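Local coordinates for protein SusD homolog (Bacteroides thetaiotaomicron, PDB 3SGH) that probably binds glycans at the outer membrane as a SusD-like lipoprotein of a gut bacterium, at residues Lys183-Lys186 with Phe187-Leu191. Sequence-based numbering, arbitrary orientation.
Sequences KWLK and FANTL
Trp184 turns the edge of its six-membered ring onto one face of the Phe187 ring, a T-shaped pair with planes at 71° and centroids 5.3 Å apart. The indole arrives off-centre, toward the rim of the phenyl face, and CE3 of Trp184 comes within 3.9 Å of CD1 of Phe187. The first torsions set the two side chains alongside each other, pointing the same way: CG of Trp184 sits beside its own backbone N, whereas CG of Phe187 is anti to its N (chi1 -180°). Phe187 also meets the ring of Tyr28, roughly at right angles, and the indole packs edge-to-face with Tyr177 while its NE1 hydrogen-bonds to Asp174.

Behind the rings run the i to i+4 bonds of an alpha-helix, such as Ala188 N to Trp184 O at 2.8 Å. Two residues further along, the carbonyl O of Lys186 is gripped twice, by Thr190 N at 2.9 Å and Thr190 OG1 at 2.8 Å, from opposite faces of its plane; the hydroxyl stands 38° out of that plane. A valine in place of Thr190 would probably cost the Lys186 carbonyl its second grip and leave Met220 N without its hydroxyl partner. Leu185 O takes Asn189 N in a straight bond and Asn189 ND2 only weakly, the amide nitrogen lying 3.8 Å from CG of Leu185.

All this belongs to helix 181-198, in a protein built as an alpha-alpha superhelix, of which it is probably a part. Lys186 NZ forms a salt bridge with Asp225. Helix 100-120 packs on Trp184 and Leu191, helix 140-162 receives Leu185, Ala188 and Asn189, and strand 314-317 lies against Phe187 and Thr190.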
ATOM      1  N   LYS A 183      -3.607  -4.678 -20.726  1.00 19.47           N
ATOM      2  CA  LYS A 183      -3.406  -4.979 -19.284  1.00 19.23           C
ATOM      3  C   LYS A 183      -2.929  -3.719 -18.569  1.00 18.25           C
ATOM      4  O   LYS A 183      -3.432  -3.371 -17.487  1.00 18.21           O
ATOM      5  CB  LYS A 183      -2.392  -6.076 -19.060  1.00 18.64           C
ATOM      6  CG  LYS A 183      -2.777  -7.447 -19.523  1.00 21.94           C
ATOM      7  CD  LYS A 183      -3.792  -8.125 -18.621  1.00 25.22           C
ATOM      8  CE  LYS A 183      -4.143  -9.597 -19.082  1.00 26.72           C
ATOM      9  NZ  LYS A 183      -3.031 -10.586 -18.905  1.00 29.22           N
ATOM     10  N   TRP A 184      -2.002  -3.004 -19.193  1.00 16.78           N
ATOM     11  CA  TRP A 184      -1.586  -1.740 -18.602  1.00 16.03           C
ATOM     12  C   TRP A 184      -2.730  -0.720 -18.505  1.00 15.82           C
ATOM     13  O   TRP A 184      -2.780   0.097 -17.578  1.00 17.31           O
ATOM     14  CB  TRP A 184      -0.409  -1.121 -19.322  1.00 16.19           C
ATOM     15  CG  TRP A 184       0.898  -1.750 -19.005  1.00 16.02           C
ATOM     16  CD1 TRP A 184       1.645  -2.516 -19.830  1.00 16.18           C
ATOM     17  CD2 TRP A 184       1.610  -1.676 -17.763  1.00 16.77           C
ATOM     18  NE1 TRP A 184       2.804  -2.914 -19.199  1.00 17.65           N
ATOM     19  CE2 TRP A 184       2.799  -2.423 -17.920  1.00 16.61           C
ATOM     20  CE3 TRP A 184       1.363  -1.038 -16.540  1.00 17.96           C
ATOM     21  CZ2 TRP A 184       3.735  -2.550 -16.906  1.00 18.33           C
ATOM     22  CZ3 TRP A 184       2.292  -1.188 -15.523  1.00 17.59           C
ATOM     23  CH2 TRP A 184       3.463  -1.936 -15.721  1.00 17.99           C
ATOM     24  N   LEU A 185      -3.662  -0.765 -19.444  1.00 15.93           N
ATOM     25  CA  LEU A 185      -4.771   0.209 -19.422  1.00 16.83           C
ATOM     26  C   LEU A 185      -5.668  -0.056 -18.226  1.00 16.47           C
ATOM     27  O   LEU A 185      -6.096   0.874 -17.563  1.00 16.53           O
ATOM     28  CB  LEU A 185      -5.561   0.142 -20.737  1.00 16.67           C
ATOM     29  CG  LEU A 185      -6.645   1.217 -20.929  1.00 20.20           C
ATOM     30  CD1 LEU A 185      -6.055   2.600 -21.033  1.00 19.21           C
ATOM     31  CD2 LEU A 185      -7.510   0.872 -22.205  1.00 19.74           C
ATOM     32  N   LYS A 186      -5.976  -1.321 -17.965  1.00 15.56           N
ATOM     33  CA  LYS A 186      -6.747  -1.706 -16.793  1.00 15.10           C
ATOM     34  C   LYS A 186      -6.004  -1.336 -15.525  1.00 14.88           C
ATOM     35  O   LYS A 186      -6.606  -0.816 -14.585  1.00 15.07           O
ATOM     36  CB  LYS A 186      -7.101  -3.214 -16.821  1.00 15.85           C
ATOM     37  CG  LYS A 186      -8.164  -3.550 -17.850  1.00 16.93           C
ATOM     38  CD  LYS A 186      -8.499  -5.053 -17.874  1.00 21.21           C
ATOM     39  CE  LYS A 186      -7.354  -5.812 -18.550  1.00 23.05           C
ATOM     40  NZ  LYS A 186      -7.700  -7.095 -19.254  1.00 29.08           N
ATOM     41  N   PHE A 187      -4.687  -1.587 -15.519  1.00 15.41           N
ATOM     42  CA  PHE A 187      -3.821  -1.201 -14.372  1.00 15.09           C
ATOM     43  C   PHE A 187      -3.933   0.304 -14.129  1.00 15.30           C
ATOM     44  O   PHE A 187      -4.178   0.772 -12.981  1.00 14.24           O
ATOM     45  CB  PHE A 187      -2.369  -1.603 -14.635  1.00 15.16           C
ATOM     46  CG  PHE A 187      -1.425  -1.257 -13.520  1.00 15.28           C
ATOM     47  CD1 PHE A 187      -0.852   0.012 -13.461  1.00 14.42           C
ATOM     48  CD2 PHE A 187      -1.018  -2.229 -12.610  1.00 15.18           C
ATOM     49  CE1 PHE A 187       0.061   0.361 -12.423  1.00 17.93           C
ATOM     50  CE2 PHE A 187      -0.120  -1.909 -11.574  1.00 16.42           C
ATOM     51  CZ  PHE A 187       0.431  -0.594 -11.487  1.00 16.19           C
ATOM     52  N   ALA A 188      -3.799   1.069 -15.201  1.00 14.49           N
ATOM     53  CA  ALA A 188      -3.822   2.519 -15.097  1.00 14.95           C
ATOM     54  C   ALA A 188      -5.178   3.046 -14.575  1.00 15.34           C
ATOM     55  O   ALA A 188      -5.215   3.948 -13.734  1.00 14.51           O
ATOM     56  CB  ALA A 188      -3.443   3.173 -16.420  1.00 15.97           C
ATOM     57  N   ASN A 189      -6.274   2.514 -15.098  1.00 15.43           N
ATOM     58  CA  ASN A 189      -7.611   2.907 -14.616  1.00 14.86           C
ATOM     59  C   ASN A 189      -7.874   2.473 -13.194  1.00 15.09           C
ATOM     60  O   ASN A 189      -8.537   3.190 -12.442  1.00 15.24           O
ATOM     61  CB  ASN A 189      -8.697   2.407 -15.573  1.00 15.11           C
ATOM     62  CG  ASN A 189      -8.817   3.310 -16.800  1.00 15.71           C
ATOM     63  OD1 ASN A 189      -9.098   4.493 -16.669  1.00 18.68           O
ATOM     64  ND2 ASN A 189      -8.589   2.752 -17.985  1.00 17.01           N
ATOM     65  N   THR A 190      -7.311   1.341 -12.784  1.00 14.42           N
ATOM     66  CA  THR A 190      -7.518   0.864 -11.425  1.00 15.16           C
ATOM     67  C   THR A 190      -6.722   1.768 -10.465  1.00 14.25           C
ATOM     68  O   THR A 190      -7.181   2.100  -9.371  1.00 14.91           O
ATOM     69  CB  THR A 190      -7.099  -0.611 -11.251  1.00 15.65           C
ATOM     70  OG1 THR A 190      -7.801  -1.444 -12.186  1.00 17.37           O
ATOM     71  CG2 THR A 190      -7.390  -1.111  -9.845  1.00 17.04           C
ATOM     72  N   LEU A 191      -5.548   2.184 -10.894  1.00 14.64           N
ATOM     73  CA  LEU A 191      -4.757   3.165 -10.117  1.00 14.59           C
ATOM     74  C   LEU A 191      -5.477   4.481 -10.011  1.00 14.63           C
ATOM     75  O   LEU A 191      -5.551   5.094  -8.914  1.00 15.66           O
ATOM     76  CB  LEU A 191      -3.422   3.437 -10.800  1.00 15.27           C
ATOM     77  CG  LEU A 191      -2.476   4.440 -10.125  1.00 14.71           C
ATOM     78  CD1 LEU A 191      -2.116   4.050  -8.675  1.00 13.33           C
ATOM     79  CD2 LEU A 191      -1.206   4.650 -10.986  1.00 13.13           C
TER